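Local coordinates for outer membrane protein SusF (Bacteroides thetaiotaomicron, PDB 4FE9), which binds starch at the bacterial cell surface through its carbohydrate-binding modules, ahead of transport into the periplasm for degradation, at residues L263-S268 against D305-A310; A281-V286 against G297-A302. One frame throughout, in Å; residues are numbered along the deposited sequence.

Contact 1 (L263-S268 against D305-A310); sequences LYMTGS and DQVKFA. With GLC (alpha-D-glucopyranose), chain C.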
ATOM      1  N   LEU A 263       2.643  19.459   7.159  1.00 13.90           N
ATOM      2  CA  LEU A 263       1.623  19.323   6.120  1.00 13.10           C
ATOM      3  C   LEU A 263       0.525  20.363   6.292  1.00 14.65           C
ATOM      4  O   LEU A 263       0.141  20.707   7.424  1.00 12.31           O
ATOM      5  CB  LEU A 263       0.995  17.923   6.147  1.00 13.62           C
ATOM      6  CG  LEU A 263       0.230  17.564   4.873  1.00 14.32           C
ATOM      7  CD1 LEU A 263       1.201  17.237   3.730  1.00 10.87           C
ATOM      8  CD2 LEU A 263      -0.721  16.419   5.121  1.00 14.68           C
ATOM      9  N   TYR A 264       0.060  20.893   5.166  1.00 14.00           N
ATOM     10  CA  TYR A 264      -0.870  22.007   5.161  1.00 15.93           C
ATOM     11  C   TYR A 264      -1.974  21.721   4.165  1.00 16.93           C
ATOM     12  O   TYR A 264      -1.769  20.969   3.200  1.00 15.81           O
ATOM     13  CB  TYR A 264      -0.167  23.295   4.765  1.00 16.47           C
ATOM     14  CG  TYR A 264       0.914  23.746   5.736  1.00 17.54           C
ATOM     15  CD1 TYR A 264       0.622  24.634   6.773  1.00 21.37           C
ATOM     16  CD2 TYR A 264       2.233  23.315   5.584  1.00 20.52           C
ATOM     17  CE1 TYR A 264       1.618  25.069   7.653  1.00 24.32           C
ATOM     18  CE2 TYR A 264       3.221  23.707   6.468  1.00 19.71           C
ATOM     19  CZ  TYR A 264       2.905  24.551   7.521  1.00 22.36           C
ATOM     20  OH  TYR A 264       3.902  24.981   8.349  1.00 24.80           O
ATOM     21  N   MET A 265      -3.173  22.175   4.508  1.00 18.02           N
ATOM     22  CA  MET A 265      -4.350  22.033   3.668  1.00 19.24           C
ATOM     23  C   MET A 265      -4.800  23.403   3.211  1.00 20.80           C
ATOM     24  O   MET A 265      -4.739  24.375   3.973  1.00 19.62           O
ATOM     25  CB  MET A 265      -5.473  21.371   4.455  1.00 19.28           C
ATOM     26  CG  MET A 265      -6.824  21.300   3.700  1.00 18.17           C
ATOM     27  SD  MET A 265      -8.044  20.353   4.583  1.00 26.31           S
ATOM     28  CE  MET A 265      -8.622  21.604   5.731  1.00 28.87           C
ATOM     29  N   THR A 266      -5.039  23.521   1.912  1.00 22.69           N
ATOM     30  CA  THR A 266      -5.766  24.643   1.361  1.00 23.40           C
ATOM     31  C   THR A 266      -6.955  24.109   0.551  1.00 25.01           C
ATOM     32  O   THR A 266      -7.302  22.915   0.649  1.00 23.90           O
ATOM     33  CB  THR A 266      -4.861  25.526   0.499  1.00 24.21           C
ATOM     34  OG1 THR A 266      -5.528  26.754   0.194  1.00 26.26           O
ATOM     35  CG2 THR A 266      -4.460  24.811  -0.807  1.00 23.88           C
ATOM     36  N   GLY A 267      -7.648  25.004  -0.150  1.00 25.36           N
ATOM     37  CA  GLY A 267      -9.031  24.757  -0.499  1.00 25.81           C
ATOM     38  C   GLY A 267      -9.695  25.883  -1.255  1.00 26.76           C
ATOM     39  O   GLY A 267      -9.187  27.025  -1.294  1.00 25.25           O
ATOM     40  N   SER A 268     -10.798  25.544  -1.925  1.00 28.01           N
ATOM     41  CA  SER A 268     -11.738  26.547  -2.446  1.00 29.36           C
ATOM     42  C   SER A 268     -12.185  27.500  -1.351  1.00 29.43           C
ATOM     43  O   SER A 268     -12.104  28.705  -1.515  1.00 31.35           O
ATOM     44  CB  SER A 268     -12.958  25.879  -3.122  1.00 28.14           C
ATOM     45  OG  SER A 268     -13.524  24.862  -2.306  1.00 28.59           O
ATOM     46  N   ASP A 305     -17.062  21.864  -0.971  1.00 29.70           N
ATOM     47  CA  ASP A 305     -15.696  22.338  -0.695  1.00 29.50           C
ATOM     48  C   ASP A 305     -14.674  21.435  -1.405  1.00 28.10           C
ATOM     49  O   ASP A 305     -14.803  20.226  -1.382  1.00 27.72           O
ATOM     50  CB  ASP A 305     -15.441  22.333   0.819  1.00 29.60           C
ATOM     51  CG  ASP A 305     -16.042  23.582   1.533  1.00 33.18           C
ATOM     52  OD1 ASP A 305     -16.282  24.617   0.834  1.00 35.39           O
ATOM     53  OD2 ASP A 305     -16.249  23.526   2.798  1.00 36.50           O
ATOM     54  N   GLN A 306     -13.694  22.038  -2.068  1.00 26.96           N
ATOM     55  CA  GLN A 306     -12.545  21.272  -2.591  1.00 27.42           C
ATOM     56  C   GLN A 306     -11.289  21.614  -1.823  1.00 25.53           C
ATOM     57  O   GLN A 306     -11.090  22.757  -1.462  1.00 26.33           O
ATOM     58  CB  GLN A 306     -12.338  21.563  -4.074  1.00 26.13           C
ATOM     59  CG  GLN A 306     -13.495  21.043  -4.948  1.00 32.34           C
ATOM     60  CD  GLN A 306     -13.416  21.521  -6.371  1.00 38.57           C
ATOM     61  OE1 GLN A 306     -12.407  21.338  -7.047  1.00 39.87           O
ATOM     62  NE2 GLN A 306     -14.508  22.063  -6.861  1.00 40.06           N
ATOM     63  N   VAL A 307     -10.451  20.614  -1.570  1.00 24.40           N
ATOM     64  CA  VAL A 307      -9.179  20.834  -0.866  1.00 22.14           C
ATOM     65  C   VAL A 307      -8.001  20.123  -1.515  1.00 21.65           C
ATOM     66  O   VAL A 307      -8.171  19.090  -2.181  1.00 20.50           O
ATOM     67  CB  VAL A 307      -9.267  20.388   0.612  1.00 22.61           C
ATOM     68  CG1 VAL A 307     -10.285  21.262   1.389  1.00 20.24           C
ATOM     69  CG2 VAL A 307      -9.613  18.945   0.707  1.00 21.49           C
ATOM     70  N   LYS A 308      -6.793  20.612  -1.221  1.00 19.92           N
ATOM     71  CA  LYS A 308      -5.547  19.878  -1.533  1.00 18.51           C
ATOM     72  C   LYS A 308      -4.537  20.052  -0.364  1.00 17.72           C
ATOM     73  O   LYS A 308      -4.719  20.918   0.490  1.00 17.10           O
ATOM     74  CB  LYS A 308      -4.923  20.413  -2.819  1.00 18.95           C
ATOM     75  CG  LYS A 308      -5.540  19.858  -4.077  1.00 20.07           C
ATOM     76  CD  LYS A 308      -4.805  20.308  -5.273  1.00 26.55           C
ATOM     77  CE  LYS A 308      -3.926  19.211  -5.806  1.00 25.49           C
ATOM     78  NZ  LYS A 308      -3.430  19.541  -7.172  1.00 26.95           N
ATOM     79  N   PHE A 309      -3.497  19.234  -0.352  1.00 15.14           N
ATOM     80  CA  PHE A 309      -2.537  19.196   0.751  1.00 15.60           C
ATOM     81  C   PHE A 309      -1.154  19.417   0.192  1.00 14.79           C
ATOM     82  O   PHE A 309      -0.909  19.120  -0.971  1.00 15.81           O
ATOM     83  CB  PHE A 309      -2.591  17.839   1.467  1.00 14.86           C
ATOM     84  CG  PHE A 309      -3.918  17.529   2.061  1.00 17.37           C
ATOM     85  CD1 PHE A 309      -4.880  16.839   1.325  1.00 17.54           C
ATOM     86  CD2 PHE A 309      -4.217  17.910   3.361  1.00 18.76           C
ATOM     87  CE1 PHE A 309      -6.131  16.552   1.876  1.00 18.37           C
ATOM     88  CE2 PHE A 309      -5.496  17.690   3.898  1.00 21.86           C
ATOM     89  CZ  PHE A 309      -6.447  16.997   3.148  1.00 22.75           C
ATOM     90  N   ALA A 310      -0.266  20.014   0.990  1.00 13.80           N
ATOM     91  CA  ALA A 310       1.124  20.288   0.548  1.00 13.38           C
ATOM     92  C   ALA A 310       2.094  20.230   1.729  1.00 13.63           C
ATOM     93  O   ALA A 310       1.708  20.500   2.868  1.00 13.45           O
ATOM     94  CB  ALA A 310       1.214  21.654  -0.118  1.00 13.22           C
TER
HETATM   95  C1  GLC C   2      -0.530  23.907  -8.847  1.00 39.37           C
HETATM   96  C2  GLC C   2      -1.354  22.854  -8.116  1.00 33.06           C
HETATM   97  C3  GLC C   2      -2.829  23.011  -8.411  1.00 28.68           C
HETATM   98  C4  GLC C   2      -3.270  24.425  -8.085  1.00 29.33           C
HETATM   99  C5  GLC C   2      -2.400  25.415  -8.816  1.00 28.13           C
HETATM  100  C6  GLC C   2      -2.784  26.846  -8.455  1.00 25.75           C
HETATM  101  O2  GLC C   2      -0.938  21.569  -8.543  1.00 31.80           O
HETATM  102  O3  GLC C   2      -3.607  22.075  -7.656  1.00 24.62           O
HETATM  103  O4  GLC C   2      -4.587  24.615  -8.536  1.00 29.29           O
HETATM  104  O5  GLC C   2      -1.016  25.206  -8.510  1.00 34.53           O
HETATM  105  O6  GLC C   2      -1.929  27.720  -9.190  1.00 28.07           O
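Two antiparallel neighbours in the sheet of the second carbohydrate-binding module, strands 264-267 and 306-310, pair edge to edge here, and the contact illustrates how one sheet can serve a core on one face and a ligand on the other. Y264 with A310 and T266 with K308 are the hydrogen-bonded pairs; A310 N reaches Y264 O at 2.8 Å, and K308 N reaches T266 O at 3.0 Å from above the carbonyl plane. M265 with F309, between them, and G267 with V307, beyond the second, are the non-hydrogen-bonded pairs. At G267 the backbones close to 3.9 Å between the CA atoms of G267 and V307, where a side chain on the glycine would meet Q306 O and V307 CG1 at tight range. Beyond it S268 finishes the pairing with both backbone and side chain: its N binds Q306 O, and its OG, turned between backbone N and carbonyl carbon (chi1 49°), accepts Q306 N at 2.8 Å in a nearly straight bond (169°).

On the face of M265, V307 and F309, the M265 and F309 side chains run side by side in the same direction. The M265 sulfur makes a Met-aromatic contact, SD lying 4.7 Å from the F309 ring centroid on an oblique line, while M265 CB rests 3.7 Å from F309 CE2. F299 and F301 of strand 294-301 also pack on M265. The other face carries T266 and K308. The K308 chain bends at chi3, and its NZ donates to O3 of the glucose at 2.6 Å, with a weak second bond to O2; D318 pairs with the same ammonium and also binds the sugar. An antiparallel sheet with an apolar face on one side and a sugar-binding lysine on the other fits the immunoglobulin-like fold of this starch-binding module, where K308 forms part of the glycan pocket.

Contact 2 (A281-V286 against G297-A302); sequences AWKALV and GIFYFA. With EDO (1,2-ethanediol), chain F.
A284 O accepts a 2.6 Å hydrogen bond from O2 of a 1,2-ethanediol, probably a remnant of the crystallisation liquor, at the splayed part of the beta hairpin formed by strands 283-287 and 294-301. No direct hydrogen bond joins A281-V286 to G297-A302, although V286 does pair with W296 just before the second segment. In this crystal the diol bridges the two backbones: its O1 receives I298 N at 2.7 Å in an almost linear bond (172°), and Y440 also binds the molecule. Within the protein itself the hairpin illustrates a simple rule: where the strands part, side-chain packing takes over from backbone bonding.

F299 makes the largest share of that packing. With CG anti to its carbonyl carbon (chi1 -65°), the ring extends toward 281-286 and wedges between K283 and L285. The L285 side chain crosses it at about a right angle, CG standing in the plane of the ring at its edge, 3.9 Å from F299 CE2. K283 brings its CB to 3.8 Å from F299 CE1 on an oblique approach, after which the lysine chain bends at chi2 and chi3 and leads its amine away, to a weak bond with P279 O. Replacing F299 with an alanine would probably open a gap between the strands and leave L285 CG and K283 CB without their shared partner. G297 complements the ring, because a side chain there would collide with F299 CE2. L285 reaches back to the glycine as well, its CD2 lying 4.1 Å from G297 N.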
ATOM      1  N   ALA A 281      -4.780  31.308   4.170  1.00 31.59           N
ATOM      2  CA  ALA A 281      -4.937  30.441   3.021  1.00 29.24           C
ATOM      3  C   ALA A 281      -4.523  28.956   3.290  1.00 28.19           C
ATOM      4  O   ALA A 281      -4.938  28.058   2.558  1.00 26.43           O
ATOM      5  CB  ALA A 281      -4.188  30.998   1.857  1.00 28.94           C
ATOM      6  N   TRP A 282      -3.696  28.728   4.325  1.00 25.78           N
ATOM      7  CA  TRP A 282      -3.058  27.392   4.562  1.00 23.40           C
ATOM      8  C   TRP A 282      -3.221  26.940   5.993  1.00 22.82           C
ATOM      9  O   TRP A 282      -2.760  27.620   6.905  1.00 23.61           O
ATOM     10  CB  TRP A 282      -1.582  27.443   4.232  1.00 22.76           C
ATOM     11  CG  TRP A 282      -1.311  27.777   2.843  1.00 20.76           C
ATOM     12  CD1 TRP A 282      -1.178  29.020   2.320  1.00 20.72           C
ATOM     13  CD2 TRP A 282      -1.270  26.863   1.731  1.00 20.85           C
ATOM     14  NE1 TRP A 282      -1.000  28.945   0.951  1.00 20.34           N
ATOM     15  CE2 TRP A 282      -1.023  27.628   0.573  1.00 18.87           C
ATOM     16  CE3 TRP A 282      -1.347  25.467   1.619  1.00 17.85           C
ATOM     17  CZ2 TRP A 282      -0.818  27.046  -0.679  1.00 17.95           C
ATOM     18  CZ3 TRP A 282      -1.138  24.886   0.377  1.00 14.56           C
ATOM     19  CH2 TRP A 282      -0.940  25.682  -0.770  1.00 19.61           C
ATOM     20  N   LYS A 283      -3.871  25.797   6.200  1.00 20.98           N
ATOM     21  CA  LYS A 283      -4.107  25.288   7.540  1.00 20.14           C
ATOM     22  C   LYS A 283      -3.101  24.176   7.870  1.00 19.65           C
ATOM     23  O   LYS A 283      -3.084  23.134   7.212  1.00 18.56           O
ATOM     24  CB  LYS A 283      -5.519  24.723   7.655  1.00 20.76           C
ATOM     25  CG  LYS A 283      -6.649  25.695   7.206  1.00 23.78           C
ATOM     26  CD  LYS A 283      -6.968  26.691   8.297  1.00 25.55           C
ATOM     27  CE  LYS A 283      -6.547  28.078   7.884  1.00 33.08           C
ATOM     28  NZ  LYS A 283      -7.392  29.145   8.519  1.00 34.79           N
ATOM     29  N   ALA A 284      -2.325  24.371   8.922  1.00 17.35           N
ATOM     30  CA  ALA A 284      -1.391  23.332   9.392  1.00 17.47           C
ATOM     31  C   ALA A 284      -2.161  22.138   9.952  1.00 16.12           C
ATOM     32  O   ALA A 284      -3.179  22.317  10.617  1.00 19.07           O
ATOM     33  CB  ALA A 284      -0.438  23.920  10.443  1.00 16.93           C
ATOM     34  N   LEU A 285      -1.793  20.925   9.542  1.00 15.14           N
ATOM     35  CA  LEU A 285      -2.208  19.720  10.293  1.00 13.74           C
ATOM     36  C   LEU A 285      -1.218  19.372  11.403  1.00 12.92           C
ATOM     37  O   LEU A 285      -0.125  19.854  11.421  1.00 12.52           O
ATOM     38  CB  LEU A 285      -2.390  18.519   9.364  1.00 13.96           C
ATOM     39  CG  LEU A 285      -3.692  18.531   8.539  1.00 16.93           C
ATOM     40  CD1 LEU A 285      -3.525  19.484   7.303  1.00 14.43           C
ATOM     41  CD2 LEU A 285      -4.065  17.095   8.104  1.00 13.68           C
ATOM     42  N   VAL A 286      -1.631  18.498  12.302  1.00 12.61           N
ATOM     43  CA  VAL A 286      -0.863  18.194  13.491  1.00 11.44           C
ATOM     44  C   VAL A 286      -0.121  16.862  13.283  1.00 10.37           C
ATOM     45  O   VAL A 286      -0.752  15.852  12.921  1.00 10.28           O
ATOM     46  CB  VAL A 286      -1.797  18.072  14.699  1.00 11.82           C
ATOM     47  CG1 VAL A 286      -0.981  17.819  16.020  1.00 10.38           C
ATOM     48  CG2 VAL A 286      -2.701  19.337  14.812  1.00 13.01           C
ATOM     49  N   GLY A 297      -6.135  16.680  11.599  1.00 12.93           N
ATOM     50  CA  GLY A 297      -6.741  17.924  12.001  1.00 15.09           C
ATOM     51  C   GLY A 297      -8.226  17.748  12.140  1.00 16.49           C
ATOM     52  O   GLY A 297      -8.801  16.808  11.585  1.00 16.33           O
ATOM     53  N   ILE A 298      -8.859  18.637  12.881  1.00 17.77           N
ATOM     54  CA  ILE A 298     -10.325  18.707  12.868  1.00 18.82           C
ATOM     55  C   ILE A 298     -10.808  19.967  12.195  1.00 20.10           C
ATOM     56  O   ILE A 298     -10.277  21.054  12.447  1.00 20.69           O
ATOM     57  CB  ILE A 298     -10.903  18.580  14.250  1.00 19.84           C
ATOM     58  CG1 ILE A 298     -10.852  17.121  14.685  1.00 17.91           C
ATOM     59  CG2 ILE A 298     -12.370  19.102  14.282  1.00 20.35           C
ATOM     60  CD1 ILE A 298     -11.155  16.891  16.140  1.00 22.33           C
ATOM     61  N   PHE A 299     -11.577  19.779  11.122  1.00 20.12           N
ATOM     62  CA  PHE A 299     -11.864  20.855  10.187  1.00 20.27           C
ATOM     63  C   PHE A 299     -13.353  20.837   9.832  1.00 20.37           C
ATOM     64  O   PHE A 299     -14.025  19.807   9.983  1.00 18.51           O
ATOM     65  CB  PHE A 299     -11.045  20.718   8.903  1.00 20.48           C
ATOM     66  CG  PHE A 299      -9.565  20.860   9.097  1.00 22.87           C
ATOM     67  CD1 PHE A 299      -8.996  22.108   9.401  1.00 25.36           C
ATOM     68  CD2 PHE A 299      -8.723  19.776   8.879  1.00 22.22           C
ATOM     69  CE1 PHE A 299      -7.625  22.241   9.579  1.00 28.34           C
ATOM     70  CE2 PHE A 299      -7.339  19.901   9.049  1.00 22.19           C
ATOM     71  CZ  PHE A 299      -6.785  21.151   9.323  1.00 28.89           C
ATOM     72  N   TYR A 300     -13.867  21.997   9.415  1.00 20.58           N
ATOM     73  CA  TYR A 300     -15.251  22.089   8.940  1.00 22.12           C
ATOM     74  C   TYR A 300     -15.271  22.032   7.475  1.00 21.36           C
ATOM     75  O   TYR A 300     -14.620  22.835   6.825  1.00 22.72           O
ATOM     76  CB  TYR A 300     -15.941  23.374   9.404  1.00 20.66           C
ATOM     77  CG  TYR A 300     -17.432  23.359   9.087  1.00 24.16           C
ATOM     78  CD1 TYR A 300     -18.293  22.466   9.757  1.00 22.13           C
ATOM     79  CD2 TYR A 300     -17.921  24.025   7.995  1.00 21.59           C
ATOM     80  CE1 TYR A 300     -19.624  22.333   9.396  1.00 28.76           C
ATOM     81  CE2 TYR A 300     -19.266  23.885   7.609  1.00 33.34           C
ATOM     82  CZ  TYR A 300     -20.099  23.023   8.314  1.00 28.41           C
ATOM     83  OH  TYR A 300     -21.435  22.884   7.963  1.00 36.70           O
ATOM     84  N   PHE A 301     -16.075  21.120   6.918  1.00 23.36           N
ATOM     85  CA  PHE A 301     -16.300  21.137   5.454  1.00 22.84           C
ATOM     86  C   PHE A 301     -17.788  21.348   5.124  1.00 22.62           C
ATOM     87  O   PHE A 301     -18.663  20.701   5.714  1.00 23.15           O
ATOM     88  CB  PHE A 301     -15.782  19.861   4.798  1.00 22.80           C
ATOM     89  CG  PHE A 301     -14.307  19.626   4.993  1.00 20.12           C
ATOM     90  CD1 PHE A 301     -13.368  20.181   4.114  1.00 28.61           C
ATOM     91  CD2 PHE A 301     -13.858  18.838   6.024  1.00 22.36           C
ATOM     92  CE1 PHE A 301     -11.980  19.933   4.282  1.00 23.79           C
ATOM     93  CE2 PHE A 301     -12.476  18.577   6.194  1.00 23.29           C
ATOM     94  CZ  PHE A 301     -11.555  19.111   5.300  1.00 21.17           C
ATOM     95  N   ALA A 302     -18.046  22.382   4.351  1.00 23.70           N
ATOM     96  CA  ALA A 302     -19.315  22.545   3.607  1.00 25.93           C
ATOM     97  C   ALA A 302     -19.475  21.452   2.544  1.00 27.24           C
ATOM     98  O   ALA A 302     -18.522  20.721   2.232  1.00 27.79           O
ATOM     99  CB  ALA A 302     -19.345  23.895   2.953  1.00 24.81           C
TER
HETATM  100  C1  EDO F 511      -6.923  21.683  13.602  1.00 22.40           C
HETATM  101  O1  EDO F 511      -7.361  20.486  14.258  1.00 17.80           O
HETATM  102  C2  EDO F 511      -5.549  21.412  13.039  1.00 21.91           C
HETATM  103  O2  EDO F 511      -5.050  22.612  12.446  1.00 35.88           O

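From the N terminus, within the second carbohydrate-binding module the chain runs first through 263-268, continues through 281-286, turns back through 297-302 and arrives at 305-310. Contact 1 closes the longer loop, with 36 residues between its segments; contact 2 lies in a hairpin wholly within that span, with ten residues between its segments, so the two nest without crossing. The contact centres lie about 8 Å apart, and T266 CG2 packs 3.5 Å from W282 CZ3. The four successive strands belong to one antiparallel sheet: contact 1 pairs two by backbone bonds, contact 2 packs the hairpin's splayed part, and a probable M265 O to K283 N hydrogen bond (2.8 Å) joins the two.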